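Local atomic coordinates of dihydropyrimidinase (Brevibacillus agri, PDB entry 3SFW), a protein that catalyses the hydrolytic ring opening of dihydropyrimidines, probably with the two zinc ions bound in its amidohydrolase-type active site. Residues Glu276-Ser288 with Phe321-Ile335. Residues are numbered along the deposited sequence; the frame is centred on the assembly and turned at random.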
# COMPACT_ATOMS: atom_id res chain seq x y z
N GLU A 276 -11.60 -12.75 28.73
CA GLU A 276 -10.78 -13.20 29.87
C GLU A 276 -11.56 -13.18 31.17
O GLU A 276 -11.02 -13.60 32.22
CB GLU A 276 -9.52 -12.34 30.04
CG GLU A 276 -8.55 -12.33 28.89
CD GLU A 276 -7.56 -11.14 29.02
OE1 GLU A 276 -7.39 -10.61 30.15
OE2 GLU A 276 -6.98 -10.71 28.02
N LYS A 277 -12.80 -12.69 31.14
CA LYS A 277 -13.55 -12.56 32.40
C LYS A 277 -13.68 -13.93 33.04
O LYS A 277 -14.01 -14.91 32.38
CB LYS A 277 -14.94 -11.94 32.21
CG LYS A 277 -14.94 -10.48 31.77
CD LYS A 277 -16.37 -10.11 31.33
CE LYS A 277 -16.45 -8.68 30.78
NZ LYS A 277 -16.23 -7.64 31.86
N PRO A 278 -13.40 -14.01 34.36
CA PRO A 278 -13.31 -15.31 35.02
C PRO A 278 -14.68 -15.98 35.30
O PRO A 278 -15.76 -15.40 35.01
CB PRO A 278 -12.59 -14.97 36.35
CG PRO A 278 -13.09 -13.57 36.67
CD PRO A 278 -13.29 -12.87 35.30
N ASP A 279 -14.65 -17.22 35.80
CA ASP A 279 -15.88 -17.88 36.23
C ASP A 279 -16.76 -18.17 35.01
O ASP A 279 -17.98 -18.03 35.09
CB ASP A 279 -16.71 -16.96 37.15
CG ASP A 279 -16.06 -16.72 38.50
OD1 ASP A 279 -15.54 -17.68 39.09
OD2 ASP A 279 -16.15 -15.57 38.99
N PHE A 280 -16.10 -18.41 33.87
CA PHE A 280 -16.78 -18.69 32.59
C PHE A 280 -17.45 -17.48 31.98
O PHE A 280 -18.09 -17.62 30.89
CB PHE A 280 -17.79 -19.83 32.75
CG PHE A 280 -18.17 -20.53 31.45
CD1 PHE A 280 -17.19 -21.06 30.62
CD2 PHE A 280 -19.50 -20.56 31.03
CE1 PHE A 280 -17.54 -21.71 29.39
CE2 PHE A 280 -19.86 -21.20 29.78
CZ PHE A 280 -18.86 -21.76 28.98
N GLU A 281 -17.35 -16.31 32.62
CA GLU A 281 -18.09 -15.11 32.12
C GLU A 281 -17.67 -14.75 30.71
O GLU A 281 -18.48 -14.19 29.92
CB GLU A 281 -17.92 -13.88 33.03
CG GLU A 281 -18.68 -13.96 34.33
CD GLU A 281 -20.17 -13.59 34.20
OE1 GLU A 281 -20.51 -12.51 33.68
OE2 GLU A 281 -20.98 -14.33 34.78
N GLY A 282 -16.43 -15.11 30.37
CA GLY A 282 -15.87 -14.89 29.04
C GLY A 282 -16.74 -15.50 27.94
O GLY A 282 -16.73 -15.01 26.80
N ALA A 283 -17.46 -16.59 28.26
CA ALA A 283 -18.29 -17.30 27.24
C ALA A 283 -19.42 -16.40 26.73
O ALA A 283 -19.92 -16.58 25.61
CB ALA A 283 -18.87 -18.59 27.79
N LYS A 284 -19.83 -15.43 27.55
CA LYS A 284 -20.81 -14.42 27.09
C LYS A 284 -20.35 -13.66 25.84
O LYS A 284 -21.20 -13.12 25.09
CB LYS A 284 -21.05 -13.42 28.20
CG LYS A 284 -21.85 -14.00 29.38
CD LYS A 284 -22.01 -12.94 30.49
CE LYS A 284 -23.00 -13.40 31.54
NZ LYS A 284 -23.12 -12.41 32.69
N TYR A 285 -19.04 -13.58 25.65
CA TYR A 285 -18.46 -12.75 24.56
C TYR A 285 -17.91 -13.59 23.43
O TYR A 285 -17.17 -13.08 22.58
CB TYR A 285 -17.34 -11.83 25.12
CG TYR A 285 -17.89 -10.87 26.13
CD1 TYR A 285 -18.44 -9.66 25.72
CD2 TYR A 285 -18.03 -11.25 27.50
CE1 TYR A 285 -19.07 -8.80 26.63
CE2 TYR A 285 -18.62 -10.37 28.42
CZ TYR A 285 -19.15 -9.15 27.96
OH TYR A 285 -19.80 -8.27 28.82
N VAL A 286 -18.27 -14.88 23.42
CA VAL A 286 -17.78 -15.79 22.37
C VAL A 286 -18.73 -15.71 21.14
O VAL A 286 -19.91 -15.95 21.26
CB VAL A 286 -17.73 -17.26 22.90
CG1 VAL A 286 -17.62 -18.28 21.72
CG2 VAL A 286 -16.53 -17.39 23.85
N TRP A 287 -18.19 -15.17 20.06
CA TRP A 287 -18.87 -15.04 18.74
C TRP A 287 -17.73 -14.86 17.76
O TRP A 287 -16.56 -14.70 18.18
CB TRP A 287 -19.80 -13.82 18.68
CG TRP A 287 -19.22 -12.54 19.26
CD1 TRP A 287 -18.20 -11.80 18.74
CD2 TRP A 287 -19.71 -11.82 20.41
NE1 TRP A 287 -18.01 -10.65 19.52
CE2 TRP A 287 -18.92 -10.66 20.55
CE3 TRP A 287 -20.72 -12.09 21.37
CZ2 TRP A 287 -19.11 -9.75 21.62
CZ3 TRP A 287 -20.96 -11.17 22.38
CH2 TRP A 287 -20.18 -9.98 22.47
N SER A 288 -18.01 -14.97 16.46
CA SER A 288 -16.91 -15.04 15.48
C SER A 288 -17.21 -14.07 14.36
O SER A 288 -18.36 -13.90 14.04
CB SER A 288 -16.82 -16.45 14.87
OG SER A 288 -16.53 -17.40 15.91
N PHE A 321 -26.58 -17.53 28.72
CA PHE A 321 -25.38 -17.89 29.44
C PHE A 321 -25.63 -19.21 30.19
O PHE A 321 -24.83 -20.14 30.08
CB PHE A 321 -25.06 -16.82 30.47
CG PHE A 321 -23.76 -17.08 31.21
CD1 PHE A 321 -22.60 -17.36 30.52
CD2 PHE A 321 -23.73 -17.05 32.60
CE1 PHE A 321 -21.40 -17.58 31.20
CE2 PHE A 321 -22.52 -17.25 33.27
CZ PHE A 321 -21.37 -17.51 32.57
N SER A 322 -26.74 -19.28 30.90
CA SER A 322 -27.11 -20.52 31.58
C SER A 322 -27.63 -21.55 30.57
O SER A 322 -28.50 -21.26 29.71
CB SER A 322 -28.15 -20.26 32.67
OG SER A 322 -28.64 -21.48 33.19
N GLY A 323 -27.08 -22.76 30.65
CA GLY A 323 -27.56 -23.83 29.80
C GLY A 323 -26.88 -23.83 28.44
O GLY A 323 -26.19 -24.80 28.08
N GLN A 324 -27.07 -22.75 27.66
CA GLN A 324 -26.66 -22.78 26.29
C GLN A 324 -25.18 -22.47 26.16
O GLN A 324 -24.44 -23.27 25.63
CB GLN A 324 -27.51 -21.80 25.44
CG GLN A 324 -28.94 -22.30 25.29
CD GLN A 324 -29.76 -21.41 24.40
OE1 GLN A 324 -30.02 -20.25 24.74
NE2 GLN A 324 -30.17 -21.94 23.25
N LYS A 325 -24.73 -21.32 26.67
CA LYS A 325 -23.30 -21.06 26.57
C LYS A 325 -22.53 -22.16 27.35
O LYS A 325 -21.43 -22.53 26.96
CB LYS A 325 -22.90 -19.68 27.13
CG LYS A 325 -23.34 -18.44 26.25
CD LYS A 325 -22.54 -18.35 24.94
CE LYS A 325 -23.00 -17.12 24.07
NZ LYS A 325 -22.13 -17.02 22.87
N GLU A 326 -23.16 -22.68 28.40
CA GLU A 326 -22.56 -23.75 29.25
C GLU A 326 -22.34 -25.07 28.53
O GLU A 326 -21.54 -25.89 28.98
CB GLU A 326 -23.41 -23.97 30.50
CG GLU A 326 -23.51 -22.75 31.42
CD GLU A 326 -24.18 -23.11 32.75
OE1 GLU A 326 -25.43 -23.34 32.76
OE2 GLU A 326 -23.43 -23.32 33.74
N LEU A 327 -22.91 -25.24 27.34
CA LEU A 327 -22.52 -26.39 26.55
C LEU A 327 -21.01 -26.40 26.34
O LEU A 327 -20.41 -27.47 26.09
CB LEU A 327 -23.25 -26.39 25.19
CG LEU A 327 -24.77 -26.59 25.30
CD1 LEU A 327 -25.36 -26.28 23.92
CD2 LEU A 327 -25.10 -28.06 25.70
N GLY A 328 -20.37 -25.23 26.45
CA GLY A 328 -18.92 -25.14 26.22
C GLY A 328 -18.02 -25.10 27.46
O GLY A 328 -16.83 -24.81 27.36
N ARG A 329 -18.58 -25.35 28.64
CA ARG A 329 -17.73 -25.48 29.83
C ARG A 329 -16.71 -26.59 29.55
O ARG A 329 -17.08 -27.72 29.16
CB ARG A 329 -18.56 -25.82 31.06
CG ARG A 329 -19.22 -24.65 31.67
CD ARG A 329 -19.68 -24.97 33.06
NE ARG A 329 -20.47 -23.87 33.61
CZ ARG A 329 -19.95 -22.87 34.30
NH1 ARG A 329 -18.63 -22.81 34.49
NH2 ARG A 329 -20.74 -21.91 34.77
N ARG A 330 -15.45 -26.26 29.76
CA ARG A 330 -14.38 -27.21 29.55
C ARG A 330 -13.94 -27.36 28.11
O ARG A 330 -13.01 -28.10 27.84
N ASP A 331 -14.64 -26.72 27.16
CA ASP A 331 -14.23 -26.89 25.75
C ASP A 331 -14.80 -25.74 24.92
O ASP A 331 -15.97 -25.77 24.57
CB ASP A 331 -14.79 -28.23 25.21
CG ASP A 331 -14.46 -28.46 23.75
OD1 ASP A 331 -13.94 -27.53 23.08
OD2 ASP A 331 -14.74 -29.60 23.26
N PHE A 332 -13.99 -24.69 24.72
CA PHE A 332 -14.51 -23.45 24.11
C PHE A 332 -15.08 -23.70 22.72
O PHE A 332 -15.89 -22.90 22.22
CB PHE A 332 -13.39 -22.41 24.02
CG PHE A 332 -12.34 -22.77 23.00
CD1 PHE A 332 -11.22 -23.47 23.36
CD2 PHE A 332 -12.47 -22.35 21.68
CE1 PHE A 332 -10.24 -23.81 22.41
CE2 PHE A 332 -11.49 -22.63 20.75
CZ PHE A 332 -10.39 -23.40 21.09
N THR A 333 -14.67 -24.80 22.06
CA THR A 333 -15.18 -25.10 20.71
C THR A 333 -16.65 -25.48 20.73
O THR A 333 -17.32 -25.47 19.69
CB THR A 333 -14.37 -26.19 19.95
OG1 THR A 333 -14.66 -27.49 20.50
CG2 THR A 333 -12.84 -25.90 19.89
N LYS A 334 -17.18 -25.83 21.90
CA LYS A 334 -18.59 -26.17 22.02
C LYS A 334 -19.45 -25.07 22.59
O LYS A 334 -20.63 -25.27 22.86
CB LYS A 334 -18.77 -27.46 22.83
CG LYS A 334 -18.12 -28.66 22.12
CD LYS A 334 -18.44 -29.97 22.84
CE LYS A 334 -17.83 -31.14 22.04
NZ LYS A 334 -17.50 -32.26 22.97
N ILE A 335 -18.88 -23.89 22.80
CA ILE A 335 -19.70 -22.74 23.25
C ILE A 335 -20.44 -22.25 21.98
O ILE A 335 -19.79 -22.02 20.98
CB ILE A 335 -18.83 -21.54 23.77
CG1 ILE A 335 -17.92 -21.92 24.97
CG2 ILE A 335 -19.74 -20.41 24.16
CD1 ILE A 335 -16.89 -20.82 25.33
O HOH W 1 -19.94 -19.69 36.01
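Lys325 NZ is held by backbone carbonyls: it donates to the O atoms of Gly338 and Pro336 and also lies 2.9 Å from Val286 O. Bent at chi2 (-71°), the lysine chain runs past the carbonyl end of Ala283 in the 3-10 segment 281-284, its CD 3.2 Å from Ala283 O, so the buried ammonium ends among carbonyl oxygens that probably stabilise its charge. Phe280 buries the most surface of any residue here. With CG anti to the backbone N (chi1 -159°), its ring enters the bend 325-329, where CZ comes 3.4 Å from Lys325 O at the ring edge. Arg329 covers one face: its CG sits 3.9 Å from the ring centroid, almost on the normal, and its guanidinium stacks over the CB-CG side with planes 30° apart. Ala283 CB lies on the opposite face, offset toward the ring's rim. The guanidinium is steadied by Glu326 OE2, which receives both NE and NH2 of Arg329 side-on, in the guanidinium plane; a water links the same NH2 to Asp279 O across the contact. Phe321 lies beside Phe280, the near-parallel rings slid past each other so that they barely overlap, its edge turned to Phe280 O. The extended chain of Lys284 crosses its face, CE 3.9 Å from the centroid, and places NZ over the ring in a cation-pi contact while NZ bridges to Glu281 OE1 at 2.8 Å. Deeper in, Ile335 CD1 touches Ala283 CB and Val286 CG2. The contact thus clamps the loop between helices 265-269 and 295-305 to the short helix 321-325 and the turns after it, in the TIM-barrel-related amidohydrolase fold, with the Val286 side chain about 12 Å from a zinc ion. Helix 206-210 meets Val286 and Phe332, and helix 187-199 flanks residues 331-333.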